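Local coordinates for protein CsuE (Acinetobacter baumannii, PDB 6FJY), which probably acts as the two-domain adhesin at the tip of archaic chaperone-usher (Csu) pili and is captured here with the chaperone CsuC, at residues 15-20 against 178-183; 71-76 against 107-112; 116-121 against 210-215. All blocks are in the same frame, centred on the assembly; numbering follows the deposited sequence.

Contact 1 of 3, residues 15-20 against 178-183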
ATOM      1  N   PRO B  15       0.445   3.619  -5.928  1.00 53.21           N
ATOM      2  CA  PRO B  15      -0.476   2.494  -6.123  1.00 52.74           C
ATOM      3  C   PRO B  15      -0.798   2.318  -7.602  1.00 61.35           C
ATOM      4  O   PRO B  15      -0.794   3.279  -8.374  1.00 40.33           O
ATOM      5  CB  PRO B  15      -1.713   2.900  -5.316  1.00 51.37           C
ATOM      6  CG  PRO B  15      -1.663   4.383  -5.255  1.00 57.95           C
ATOM      7  CD  PRO B  15      -0.213   4.777  -5.298  1.00 52.86           C
ATOM      8  N   SER B  16      -1.103   1.068  -7.984  1.00 53.18           N
ATOM      9  CA  SER B  16      -0.987   0.663  -9.387  1.00 56.41           C
ATOM     10  C   SER B  16      -2.110   1.236 -10.254  1.00 51.01           C
ATOM     11  O   SER B  16      -1.867   1.691 -11.376  1.00 56.36           O
ATOM     12  CB  SER B  16      -0.959  -0.863  -9.484  1.00 49.44           C
ATOM     13  OG  SER B  16      -2.144  -1.429  -8.969  1.00 56.74           O
ATOM     14  N   ILE B  17      -3.349   1.176  -9.769  1.00 55.64           N
ATOM     15  CA  ILE B  17      -4.487   1.662 -10.550  1.00 57.35           C
ATOM     16  C   ILE B  17      -4.410   3.179 -10.722  1.00 55.55           C
ATOM     17  O   ILE B  17      -4.520   3.697 -11.839  1.00 44.58           O
ATOM     18  CB  ILE B  17      -5.796   1.206  -9.891  1.00 59.86           C
ATOM     19  CG1 ILE B  17      -5.860  -0.325  -9.933  1.00 69.05           C
ATOM     20  CG2 ILE B  17      -7.010   1.838 -10.572  1.00 58.99           C
ATOM     21  CD1 ILE B  17      -7.055  -0.945  -9.220  1.00 64.83           C
ATOM     22  N   TYR B  18      -4.170   3.904  -9.624  1.00 59.45           N
ATOM     23  CA  TYR B  18      -3.916   5.338  -9.701  1.00 53.16           C
ATOM     24  C   TYR B  18      -2.793   5.653 -10.685  1.00 52.71           C
ATOM     25  O   TYR B  18      -2.846   6.659 -11.400  1.00 42.95           O
ATOM     26  CB  TYR B  18      -3.574   5.870  -8.308  1.00 57.95           C
ATOM     27  CG  TYR B  18      -3.591   7.381  -8.180  1.00 76.27           C
ATOM     28  CD1 TYR B  18      -4.777   8.060  -7.923  1.00 81.94           C
ATOM     29  CD2 TYR B  18      -2.427   8.128  -8.326  1.00 75.70           C
ATOM     30  CE1 TYR B  18      -4.801   9.439  -7.807  1.00 83.97           C
ATOM     31  CE2 TYR B  18      -2.444   9.507  -8.215  1.00 70.96           C
ATOM     32  CZ  TYR B  18      -3.633  10.155  -7.951  1.00 73.23           C
ATOM     33  OH  TYR B  18      -3.656  11.522  -7.829  1.00 72.24           O
ATOM     34  N   LEU B  19      -1.764   4.803 -10.724  1.00 53.15           N
ATOM     35  CA  LEU B  19      -0.684   4.959 -11.694  1.00 48.39           C
ATOM     36  C   LEU B  19      -1.196   4.805 -13.123  1.00 59.48           C
ATOM     37  O   LEU B  19      -0.789   5.548 -14.019  1.00 60.93           O
ATOM     38  CB  LEU B  19       0.423   3.942 -11.422  1.00 45.01           C
ATOM     39  CG  LEU B  19       1.552   3.895 -12.470  1.00 56.21           C
ATOM     40  CD1 LEU B  19       2.256   5.235 -12.566  1.00 48.66           C
ATOM     41  CD2 LEU B  19       2.567   2.773 -12.178  1.00 53.02           C
ATOM     42  N   MET B  20      -2.074   3.827 -13.353  1.00 59.50           N
ATOM     43  CA  MET B  20      -2.635   3.622 -14.683  1.00 54.46           C
ATOM     44  C   MET B  20      -3.515   4.802 -15.090  1.00 51.80           C
ATOM     45  O   MET B  20      -3.362   5.358 -16.183  1.00 44.57           O
ATOM     46  CB  MET B  20      -3.431   2.314 -14.704  1.00 58.04           C
ATOM     47  CG  MET B  20      -4.120   2.004 -16.031  1.00 70.45           C
ATOM     48  SD  MET B  20      -4.582   0.266 -16.167  1.00 47.34           S
ATOM     49  CE  MET B  20      -5.485   0.040 -14.655  1.00 60.08           C
ATOM     50  N   LEU B 178       2.397  -0.158  -5.552  1.00 58.39           N
ATOM     51  CA  LEU B 178       1.719  -0.761  -4.413  1.00 58.32           C
ATOM     52  C   LEU B 178       0.399  -1.389  -4.823  1.00 50.90           C
ATOM     53  O   LEU B 178      -0.237  -0.934  -5.772  1.00 45.59           O
ATOM     54  CB  LEU B 178       1.448   0.285  -3.333  1.00 56.76           C
ATOM     55  CG  LEU B 178       2.721   0.902  -2.796  1.00 65.04           C
ATOM     56  CD1 LEU B 178       2.368   1.977  -1.811  1.00 63.83           C
ATOM     57  CD2 LEU B 178       3.572  -0.192  -2.155  1.00 59.48           C
ATOM     58  N   PRO B 179      -0.036  -2.427  -4.108  1.00 59.19           N
ATOM     59  CA  PRO B 179      -1.386  -2.949  -4.316  1.00 53.61           C
ATOM     60  C   PRO B 179      -2.426  -1.861  -4.094  1.00 57.14           C
ATOM     61  O   PRO B 179      -2.190  -0.854  -3.425  1.00 53.53           O
ATOM     62  CB  PRO B 179      -1.504  -4.062  -3.271  1.00 50.02           C
ATOM     63  CG  PRO B 179      -0.111  -4.474  -3.010  1.00 61.13           C
ATOM     64  CD  PRO B 179       0.714  -3.224  -3.121  1.00 59.22           C
ATOM     65  N   ASP B 180      -3.606  -2.091  -4.658  1.00 68.51           N
ATOM     66  CA  ASP B 180      -4.585  -1.028  -4.826  1.00 75.08           C
ATOM     67  C   ASP B 180      -5.915  -1.658  -5.214  1.00 59.04           C
ATOM     68  O   ASP B 180      -5.956  -2.550  -6.067  1.00 57.99           O
ATOM     69  CB  ASP B 180      -4.107  -0.032  -5.898  1.00 75.70           C
ATOM     70  CG  ASP B 180      -4.924   1.249  -5.938  1.00 71.69           C
ATOM     71  OD1 ASP B 180      -5.900   1.372  -5.166  1.00 71.12           O
ATOM     72  OD2 ASP B 180      -4.577   2.141  -6.746  1.00 57.35           O
ATOM     73  N   CYS B 181      -6.992  -1.193  -4.586  1.00 63.90           N
ATOM     74  CA  CYS B 181      -8.329  -1.715  -4.844  1.00 55.45           C
ATOM     75  C   CYS B 181      -9.331  -0.573  -4.856  1.00 63.82           C
ATOM     76  O   CYS B 181      -9.255   0.333  -4.021  1.00 65.83           O
ATOM     77  CB  CYS B 181      -8.743  -2.765  -3.795  1.00 47.18           C
ATOM     78  SG  CYS B 181      -7.876  -4.342  -3.934  1.00 42.39           S
ATOM     79  N   ARG B 182     -10.260  -0.614  -5.815  1.00 68.11           N
ATOM     80  CA  ARG B 182     -11.414   0.275  -5.843  1.00 61.70           C
ATOM     81  C   ARG B 182     -12.695  -0.544  -5.747  1.00 56.19           C
ATOM     82  O   ARG B 182     -12.832  -1.577  -6.411  1.00 40.92           O
ATOM     83  CB  ARG B 182     -11.451   1.119  -7.118  1.00 61.09           C
ATOM     84  CG  ARG B 182     -10.105   1.662  -7.537  1.00 84.63           C
ATOM     85  CD  ARG B 182      -9.539   2.651  -6.525  1.00 95.12           C
ATOM     86  NE  ARG B 182      -8.183   3.063  -6.884  1.00 90.34           N
ATOM     87  CZ  ARG B 182      -7.890   3.847  -7.916  1.00104.40           C
ATOM     88  NH1 ARG B 182      -8.853   4.312  -8.705  1.00110.27           N
ATOM     89  NH2 ARG B 182      -6.629   4.161  -8.165  1.00112.99           N
ATOM     90  N   ILE B 183     -13.636  -0.063  -4.928  1.00 58.81           N
ATOM     91  CA  ILE B 183     -14.931  -0.699  -4.713  1.00 52.73           C
ATOM     92  C   ILE B 183     -16.029   0.198  -5.263  1.00 64.43           C
ATOM     93  O   ILE B 183     -16.039   1.408  -5.007  1.00 46.49           O
ATOM     94  CB  ILE B 183     -15.198  -0.963  -3.223  1.00 55.54           C
ATOM     95  CG1 ILE B 183     -14.053  -1.749  -2.581  1.00 68.13           C
ATOM     96  CG2 ILE B 183     -16.536  -1.686  -3.052  1.00 52.53           C
ATOM     97  CD1 ILE B 183     -14.131  -1.741  -1.072  1.00 70.54           C
TER
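Asp180 pushes its carboxylate against the first turn of helix 16-22, and the tightly packed half of the contact is built round its OD2. With CG anti to the backbone N (chi1 -168°), the acid leans from the loop just before strand residues 181-183 to the helix start, where Tyr18 N points at OD2 almost straight, though a length of 3.4 Å makes this hydrogen bond weak. CB of Pro15, the N-cap residue, lies 3.3 Å from OD2 of Asp180. A third neighbour, Arg182, follows two residues on, in the strand: its NH2 forms a salt bridge to Asp180 OD2 at 3.2 Å, entering on the syn side but 26° out of the carboxylate plane, while its NE reaches OD1 more weakly. One face of the guanidinium is roofed by Ile17, whose CG2 stands 3.4 Å from Arg182 CZ. Glu21 takes Arg182 NH1 in a second salt bridge.

The other parts are looser. Pro15 and Leu178 form a single parallel bridge, followed by a weak, bent bond of 3.1 Å from Ser16 N to Leu178 O. Ser16 OG is buried without a polar partner. The Tyr18 ring leads away, its hydroxyl weakly bonded to Gln24 of CsuC, and Trp6 of that chain packs on Pro15 and Leu178.

Strand 9-15 and helix 16-22 are thereby joined to strand 167-189 of the Spore Coat Protein U region. The helix dipole and the arginine would both tend to keep Asp180 ionised, consistent with mutual stabilisation, and the acid probably helps to offset the 2.9 Å closeness of two donors, Tyr18 N and Arg182 NH2.

Contact 2 of 3, residues 71-76 against 107-112; sequences IILDSN and YIRLPA
A three-stranded antiparallel sheet, with strand 103-110 in the middle and strands 24-31 and 71-73 flanking it, supplies the ladder described here. Two hydrogen-bonded pairs enclose a non-hydrogen-bonded one. Ile71 and Arg109 exchange both backbone bonds, the one from Ile71 N to Arg109 O being 2.8 Å long and nearly straight. Leu73 and Tyr107 do the same, but Tyr107 N approaches Leu73 O from above the carbonyl plane, 36° out of it.

On one face of the sheet the middle pair meets through apolar branches, Ile72 CD1 lying 3.8 Å from Ile108 CG1; Ile175 of strand 167-189 packs on Ile108 from beyond. On the other face one contact is diagonal. Arg109 leaves with CG anti to its own nitrogen, then bends at chi3 (-55°), bringing its guanidinium over Leu73, where NH2 of Arg109 is 3.5 Å from Leu73 CD2 and CD1 faces the flat of the group. Just past the strand, Ser75 CA touches Tyr107 CE2 at 3.4 Å, near the plane of the ring and at its edge. The turn is shaped by Asp74, whose OD1 accepts from Asn76 N in an Asx turn and whose OD2 pairs with Lys86.

Four backbone bonds thus hold the two outer pairs, while the middle pair turns its backbone outward to Ile80 and Ser27. Beside them an apolar leucine covers one face of a cation, towards its rim and against NH2.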
ATOM      1  N   ILE B  71      10.007   9.873 -16.979  1.00 70.89           N
ATOM      2  CA  ILE B  71      10.648  11.092 -17.440  1.00 60.04           C
ATOM      3  C   ILE B  71      11.458  11.632 -16.271  1.00 60.60           C
ATOM      4  O   ILE B  71      10.955  11.688 -15.144  1.00 47.43           O
ATOM      5  CB  ILE B  71       9.608  12.126 -17.911  1.00 64.61           C
ATOM      6  CG1 ILE B  71       8.630  11.517 -18.922  1.00 65.23           C
ATOM      7  CG2 ILE B  71      10.295  13.365 -18.458  1.00 62.12           C
ATOM      8  CD1 ILE B  71       9.220  11.287 -20.295  1.00 68.75           C
ATOM      9  N   ILE B  72      12.698  12.040 -16.534  1.00 59.19           N
ATOM     10  CA  ILE B  72      13.561  12.644 -15.523  1.00 51.03           C
ATOM     11  C   ILE B  72      13.831  14.093 -15.905  1.00 45.55           C
ATOM     12  O   ILE B  72      14.160  14.382 -17.058  1.00 37.36           O
ATOM     13  CB  ILE B  72      14.883  11.870 -15.366  1.00 58.32           C
ATOM     14  CG1 ILE B  72      14.622  10.383 -15.168  1.00 59.34           C
ATOM     15  CG2 ILE B  72      15.666  12.436 -14.197  1.00 45.27           C
ATOM     16  CD1 ILE B  72      13.645  10.082 -14.050  1.00 61.28           C
ATOM     17  N   LEU B  73      13.722  14.995 -14.927  1.00 53.20           N
ATOM     18  CA  LEU B  73      13.876  16.429 -15.131  1.00 55.51           C
ATOM     19  C   LEU B  73      14.789  17.011 -14.059  1.00 50.65           C
ATOM     20  O   LEU B  73      14.994  16.406 -13.007  1.00 45.13           O
ATOM     21  CB  LEU B  73      12.508  17.126 -15.153  1.00 59.03           C
ATOM     22  CG  LEU B  73      11.483  16.558 -16.144  1.00 65.83           C
ATOM     23  CD1 LEU B  73      10.591  15.536 -15.472  1.00 66.10           C
ATOM     24  CD2 LEU B  73      10.642  17.648 -16.796  1.00 58.08           C
ATOM     25  N   ASP B  74      15.282  18.233 -14.311  1.00 51.10           N
ATOM     26  CA  ASP B  74      16.537  18.720 -13.744  1.00 58.34           C
ATOM     27  C   ASP B  74      16.422  19.865 -12.744  1.00 66.62           C
ATOM     28  O   ASP B  74      17.444  20.513 -12.480  1.00 77.31           O
ATOM     29  CB  ASP B  74      17.476  19.167 -14.863  1.00 51.43           C
ATOM     30  CG  ASP B  74      16.975  20.400 -15.613  1.00 54.60           C
ATOM     31  OD1 ASP B  74      16.021  21.080 -15.170  1.00 48.53           O
ATOM     32  OD2 ASP B  74      17.548  20.664 -16.686  1.00 49.18           O
ATOM     33  N   SER B  75      15.224  20.171 -12.238  1.00 59.40           N
ATOM     34  CA  SER B  75      14.966  21.170 -11.182  1.00 72.99           C
ATOM     35  C   SER B  75      14.519  22.511 -11.735  1.00 58.83           C
ATOM     36  O   SER B  75      13.926  23.306 -11.005  1.00 66.33           O
ATOM     37  CB  SER B  75      16.154  21.408 -10.229  1.00 76.96           C
ATOM     38  OG  SER B  75      17.287  21.935 -10.883  1.00 73.65           O
ATOM     39  N   ASN B  76      14.806  22.776 -13.007  1.00 64.54           N
ATOM     40  CA  ASN B  76      14.020  23.710 -13.801  1.00 57.35           C
ATOM     41  C   ASN B  76      12.920  22.994 -14.577  1.00 65.66           C
ATOM     42  O   ASN B  76      12.318  23.589 -15.474  1.00 61.07           O
ATOM     43  CB  ASN B  76      14.915  24.494 -14.751  1.00 60.45           C
ATOM     44  CG  ASN B  76      15.838  25.452 -14.017  1.00 57.39           C
ATOM     45  OD1 ASN B  76      15.459  26.051 -13.015  1.00 57.36           O
ATOM     46  ND2 ASN B  76      17.070  25.584 -14.509  1.00 70.62           N
ATOM     47  N   TYR B 107      13.580  15.518 -10.728  1.00 59.54           N
ATOM     48  CA  TYR B 107      12.197  15.095 -10.668  1.00 55.78           C
ATOM     49  C   TYR B 107      12.031  13.855 -11.518  1.00 54.05           C
ATOM     50  O   TYR B 107      12.717  13.676 -12.525  1.00 53.50           O
ATOM     51  CB  TYR B 107      11.255  16.212 -11.124  1.00 53.38           C
ATOM     52  CG  TYR B 107      11.365  17.430 -10.235  1.00 54.49           C
ATOM     53  CD1 TYR B 107      10.688  17.489  -9.022  1.00 63.82           C
ATOM     54  CD2 TYR B 107      12.169  18.505 -10.585  1.00 59.00           C
ATOM     55  CE1 TYR B 107      10.799  18.599  -8.184  1.00 60.36           C
ATOM     56  CE2 TYR B 107      12.280  19.618  -9.754  1.00 54.40           C
ATOM     57  CZ  TYR B 107      11.599  19.660  -8.565  1.00 52.86           C
ATOM     58  OH  TYR B 107      11.727  20.771  -7.768  1.00 47.38           O
ATOM     59  N   ILE B 108      11.129  12.993 -11.086  1.00 49.27           N
ATOM     60  CA  ILE B 108      10.726  11.834 -11.857  1.00 67.66           C
ATOM     61  C   ILE B 108       9.234  11.976 -12.101  1.00 69.24           C
ATOM     62  O   ILE B 108       8.492  12.436 -11.228  1.00 58.37           O
ATOM     63  CB  ILE B 108      11.079  10.514 -11.134  1.00 72.64           C
ATOM     64  CG1 ILE B 108      10.574   9.292 -11.898  1.00 62.43           C
ATOM     65  CG2 ILE B 108      10.556  10.517  -9.700  1.00 76.49           C
ATOM     66  CD1 ILE B 108      11.199   7.993 -11.422  1.00 64.17           C
ATOM     67  N   ARG B 109       8.808  11.639 -13.309  1.00 69.75           N
ATOM     68  CA  ARG B 109       7.407  11.722 -13.675  1.00 79.46           C
ATOM     69  C   ARG B 109       7.054  10.462 -14.448  1.00 81.33           C
ATOM     70  O   ARG B 109       7.791  10.052 -15.350  1.00 79.81           O
ATOM     71  CB  ARG B 109       7.136  12.984 -14.501  1.00 79.31           C
ATOM     72  CG  ARG B 109       5.803  13.031 -15.199  1.00 89.10           C
ATOM     73  CD  ARG B 109       5.877  14.023 -16.353  1.00 96.39           C
ATOM     74  NE  ARG B 109       6.325  15.337 -15.904  1.00 90.59           N
ATOM     75  CZ  ARG B 109       6.846  16.258 -16.706  1.00 94.46           C
ATOM     76  NH1 ARG B 109       6.988  15.997 -17.997  1.00 87.97           N
ATOM     77  NH2 ARG B 109       7.222  17.436 -16.220  1.00107.50           N
ATOM     78  N   LEU B 110       5.946   9.835 -14.064  1.00 82.49           N
ATOM     79  CA  LEU B 110       5.418   8.677 -14.759  1.00 62.68           C
ATOM     80  C   LEU B 110       4.155   9.085 -15.493  1.00 60.47           C
ATOM     81  O   LEU B 110       3.179   9.518 -14.861  1.00 48.80           O
ATOM     82  CB  LEU B 110       5.130   7.536 -13.787  1.00 59.31           C
ATOM     83  CG  LEU B 110       6.236   7.207 -12.786  1.00 63.29           C
ATOM     84  CD1 LEU B 110       5.734   6.262 -11.687  1.00 72.38           C
ATOM     85  CD2 LEU B 110       7.390   6.589 -13.522  1.00 54.59           C
ATOM     86  N   PRO B 111       4.134   8.975 -16.803  1.00 66.35           N
ATOM     87  CA  PRO B 111       2.929   9.338 -17.553  1.00 73.94           C
ATOM     88  C   PRO B 111       1.959   8.192 -17.736  1.00 77.37           C
ATOM     89  O   PRO B 111       2.146   7.087 -17.216  1.00 69.73           O
ATOM     90  CB  PRO B 111       3.492   9.757 -18.915  1.00 64.99           C
ATOM     91  CG  PRO B 111       4.672   8.844 -19.083  1.00 64.72           C
ATOM     92  CD  PRO B 111       5.278   8.710 -17.698  1.00 57.72           C
ATOM     93  N   ALA B 112       0.904   8.499 -18.485  1.00 92.75           N
ATOM     94  CA  ALA B 112       0.179   7.554 -19.318  1.00 88.58           C
ATOM     95  C   ALA B 112      -0.663   6.575 -18.532  1.00 61.61           C
ATOM     96  O   ALA B 112      -0.946   6.777 -17.349  1.00 55.79           O
ATOM     97  CB  ALA B 112       1.159   6.784 -20.220  1.00102.23           C
TER

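Contact 3 of 3, residues 116-121 against 210-215; sequences VSPGVY and CSVNTP
A loop leading into strand 119-136 and the loop after strand 202-210 approach each other without any strand pairing, the backbones coming nearest at Ser117 and Val212, where the CA atoms are 5.9 Å apart. Contact is made by small side chains. Pro118 contributes most, offering the CG-CD side of its ring to the opposing loop and meeting three residues there. Val212 answers through CG1, which sits between its backbone N and carbonyl carbon (chi1 63°) and is thereby aimed across the gap. This methyl meets Ser117 CB at 3.4 Å, and the same CG1 of Val212 lies 3.7 Å from Pro118 CD, the two side chains crossing at a slant. The CG of Pro118 rests 3.9 Å from Ser211 CB, while Asn213, its CG also between backbone N and carbonyl carbon, brings OD1 within 3.7 Å of Pro118 CD as the two side chains run past each other in opposite senses.

The serine hydroxyls find their partners away from this interface. Ser211 OG and Thr214 OG1 share a hydrogen bond of 2.9 Å that tightens the 210-215 loop, and Ser211 OG is also reached by Asp180 N. Ser117 OG bonds to Glu66. The joint between the loops is therefore van der Waals packing in character, with Val212 and Asn213 at the surface.

Both loops border strand 167-189. Gly119 and Tyr121 start strand 119-136, pairing with Val177 and Ile175 of it, whereas Cys210 ends strand 202-210, which runs antiparallel to its later part, and Pro179 packs against Ser211 and Thr214.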
ATOM      1  N   VAL B 116       1.006  -2.253 -14.446  1.00 60.14           N
ATOM      2  CA  VAL B 116       2.001  -3.241 -14.041  1.00 57.01           C
ATOM      3  C   VAL B 116       1.634  -3.791 -12.671  1.00 54.91           C
ATOM      4  O   VAL B 116       1.010  -3.121 -11.848  1.00 40.03           O
ATOM      5  CB  VAL B 116       3.439  -2.667 -13.993  1.00 57.64           C
ATOM      6  CG1 VAL B 116       3.847  -2.083 -15.349  1.00 56.61           C
ATOM      7  CG2 VAL B 116       3.568  -1.639 -12.870  1.00 50.13           C
ATOM      8  N   SER B 117       2.047  -5.030 -12.433  1.00 68.94           N
ATOM      9  CA  SER B 117       1.808  -5.665 -11.148  1.00 53.06           C
ATOM     10  C   SER B 117       2.605  -4.956 -10.052  1.00 54.36           C
ATOM     11  O   SER B 117       3.687  -4.418 -10.312  1.00 46.03           O
ATOM     12  CB  SER B 117       2.207  -7.138 -11.200  1.00 43.92           C
ATOM     13  OG  SER B 117       3.616  -7.273 -11.274  1.00 47.76           O
ATOM     14  N   PRO B 118       2.094  -4.953  -8.819  1.00 51.68           N
ATOM     15  CA  PRO B 118       2.867  -4.408  -7.693  1.00 53.08           C
ATOM     16  C   PRO B 118       4.196  -5.129  -7.528  1.00 53.04           C
ATOM     17  O   PRO B 118       4.313  -6.328  -7.785  1.00 74.84           O
ATOM     18  CB  PRO B 118       1.953  -4.643  -6.485  1.00 48.87           C
ATOM     19  CG  PRO B 118       0.580  -4.829  -7.061  1.00 53.70           C
ATOM     20  CD  PRO B 118       0.783  -5.470  -8.398  1.00 55.65           C
ATOM     21  N   GLY B 119       5.194  -4.375  -7.088  1.00 58.48           N
ATOM     22  CA  GLY B 119       6.555  -4.862  -7.008  1.00 42.16           C
ATOM     23  C   GLY B 119       7.514  -3.689  -7.041  1.00 47.56           C
ATOM     24  O   GLY B 119       7.109  -2.528  -7.003  1.00 43.94           O
ATOM     25  N   VAL B 120       8.793  -4.019  -7.103  1.00 61.45           N
ATOM     26  CA  VAL B 120       9.844  -3.014  -7.156  1.00 59.70           C
ATOM     27  C   VAL B 120      10.333  -2.926  -8.589  1.00 48.52           C
ATOM     28  O   VAL B 120      10.724  -3.934  -9.187  1.00 39.97           O
ATOM     29  CB  VAL B 120      10.994  -3.336  -6.194  1.00 63.40           C
ATOM     30  CG1 VAL B 120      12.029  -2.225  -6.236  1.00 51.55           C
ATOM     31  CG2 VAL B 120      10.453  -3.494  -4.798  1.00 59.48           C
ATOM     32  N   TYR B 121      10.290  -1.722  -9.131  1.00 59.62           N
ATOM     33  CA  TYR B 121      10.668  -1.426 -10.504  1.00 50.35           C
ATOM     34  C   TYR B 121      11.952  -0.610 -10.418  1.00 58.14           C
ATOM     35  O   TYR B 121      11.928   0.587 -10.115  1.00 35.84           O
ATOM     36  CB  TYR B 121       9.526  -0.701 -11.225  1.00 46.18           C
ATOM     37  CG  TYR B 121       8.383  -1.643 -11.482  1.00 42.34           C
ATOM     38  CD1 TYR B 121       7.552  -2.044 -10.450  1.00 47.25           C
ATOM     39  CD2 TYR B 121       8.180  -2.198 -12.733  1.00 43.78           C
ATOM     40  CE1 TYR B 121       6.531  -2.939 -10.657  1.00 50.24           C
ATOM     41  CE2 TYR B 121       7.152  -3.094 -12.951  1.00 45.66           C
ATOM     42  CZ  TYR B 121       6.328  -3.464 -11.913  1.00 44.51           C
ATOM     43  OH  TYR B 121       5.298  -4.367 -12.103  1.00 39.09           O
ATOM     44  N   CYS B 210      -9.179  -4.526  -8.444  1.00 64.11           N
ATOM     45  CA  CYS B 210      -8.001  -4.673  -7.605  1.00 59.91           C
ATOM     46  C   CYS B 210      -6.764  -4.952  -8.453  1.00 66.94           C
ATOM     47  O   CYS B 210      -6.847  -5.481  -9.567  1.00 52.04           O
ATOM     48  CB  CYS B 210      -8.165  -5.808  -6.571  1.00 57.92           C
ATOM     49  SG  CYS B 210      -9.095  -5.456  -5.097  1.00 42.51           S
ATOM     50  N   SER B 211      -5.613  -4.580  -7.909  1.00 80.48           N
ATOM     51  CA  SER B 211      -4.342  -4.937  -8.506  1.00 66.88           C
ATOM     52  C   SER B 211      -4.159  -6.452  -8.484  1.00 68.74           C
ATOM     53  O   SER B 211      -4.848  -7.183  -7.763  1.00 55.42           O
ATOM     54  CB  SER B 211      -3.206  -4.232  -7.770  1.00 54.22           C
ATOM     55  OG  SER B 211      -3.276  -4.482  -6.382  1.00 64.39           O
ATOM     56  N   VAL B 212      -3.186  -6.922  -9.267  1.00 87.61           N
ATOM     57  CA  VAL B 212      -3.236  -8.298  -9.770  1.00 80.85           C
ATOM     58  C   VAL B 212      -3.219  -9.331  -8.640  1.00 84.83           C
ATOM     59  O   VAL B 212      -4.082 -10.216  -8.573  1.00 97.82           O
ATOM     60  CB  VAL B 212      -2.108  -8.544 -10.785  1.00 86.47           C
ATOM     61  CG1 VAL B 212      -0.734  -8.398 -10.164  1.00 80.08           C
ATOM     62  CG2 VAL B 212      -2.284  -9.897 -11.420  1.00 98.56           C
ATOM     63  N   ASN B 213      -2.245  -9.246  -7.734  1.00 77.10           N
ATOM     64  CA  ASN B 213      -2.072 -10.322  -6.760  1.00 87.76           C
ATOM     65  C   ASN B 213      -2.522  -9.885  -5.369  1.00 78.97           C
ATOM     66  O   ASN B 213      -1.733  -9.882  -4.416  1.00 63.30           O
ATOM     67  CB  ASN B 213      -0.617 -10.811  -6.752  1.00100.22           C
ATOM     68  CG  ASN B 213       0.372  -9.706  -6.448  1.00121.84           C
ATOM     69  OD1 ASN B 213       0.013  -8.525  -6.437  1.00120.85           O
ATOM     70  ND2 ASN B 213       1.621 -10.081  -6.181  1.00135.50           N
ATOM     71  N   THR B 214      -3.795  -9.516  -5.247  1.00 66.53           N
ATOM     72  CA  THR B 214      -4.324  -8.911  -4.026  1.00 61.96           C
ATOM     73  C   THR B 214      -5.626  -9.591  -3.641  1.00 62.78           C
ATOM     74  O   THR B 214      -6.723  -9.098  -3.932  1.00 61.17           O
ATOM     75  CB  THR B 214      -4.508  -7.411  -4.219  1.00 54.83           C
ATOM     76  OG1 THR B 214      -3.254  -6.852  -4.640  1.00 50.85           O
ATOM     77  CG2 THR B 214      -4.948  -6.757  -2.920  1.00 58.39           C
ATOM     78  N   PRO B 215      -5.541 -10.738  -2.979  1.00 64.60           N
ATOM     79  CA  PRO B 215      -6.761 -11.444  -2.575  1.00 62.16           C
ATOM     80  C   PRO B 215      -7.442 -10.748  -1.407  1.00 61.45           C
ATOM     81  O   PRO B 215      -6.847  -9.937  -0.693  1.00 45.99           O
ATOM     82  CB  PRO B 215      -6.252 -12.833  -2.178  1.00 62.59           C
ATOM     83  CG  PRO B 215      -4.845 -12.595  -1.734  1.00 63.64           C
ATOM     84  CD  PRO B 215      -4.312 -11.426  -2.536  1.00 55.15           C
TER

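Contacts 1 and 3 form one neighbourhood, their centres about 8 Å apart, because both reach the same sheet, in which strands 119-136 and 167-189 are neighbours. The disulfide between Cys181 SG and Cys210 SG (2.0 Å) and a probable hydrogen bond from Ser211 N to Asp180 O (2.8 Å) join them directly, and their segments alternate along the chain. Contact 2 stands further off, its centre about 21 Å from that of contact 1 and 23 Å from that of contact 3. It touches contact 1 through Leu19 CD1 and Leu110 CD1, 3.7 Å apart, and leads into contact 3 only by sequence. CsuC packs on contacts 1 and 3 but does not reach contact 2.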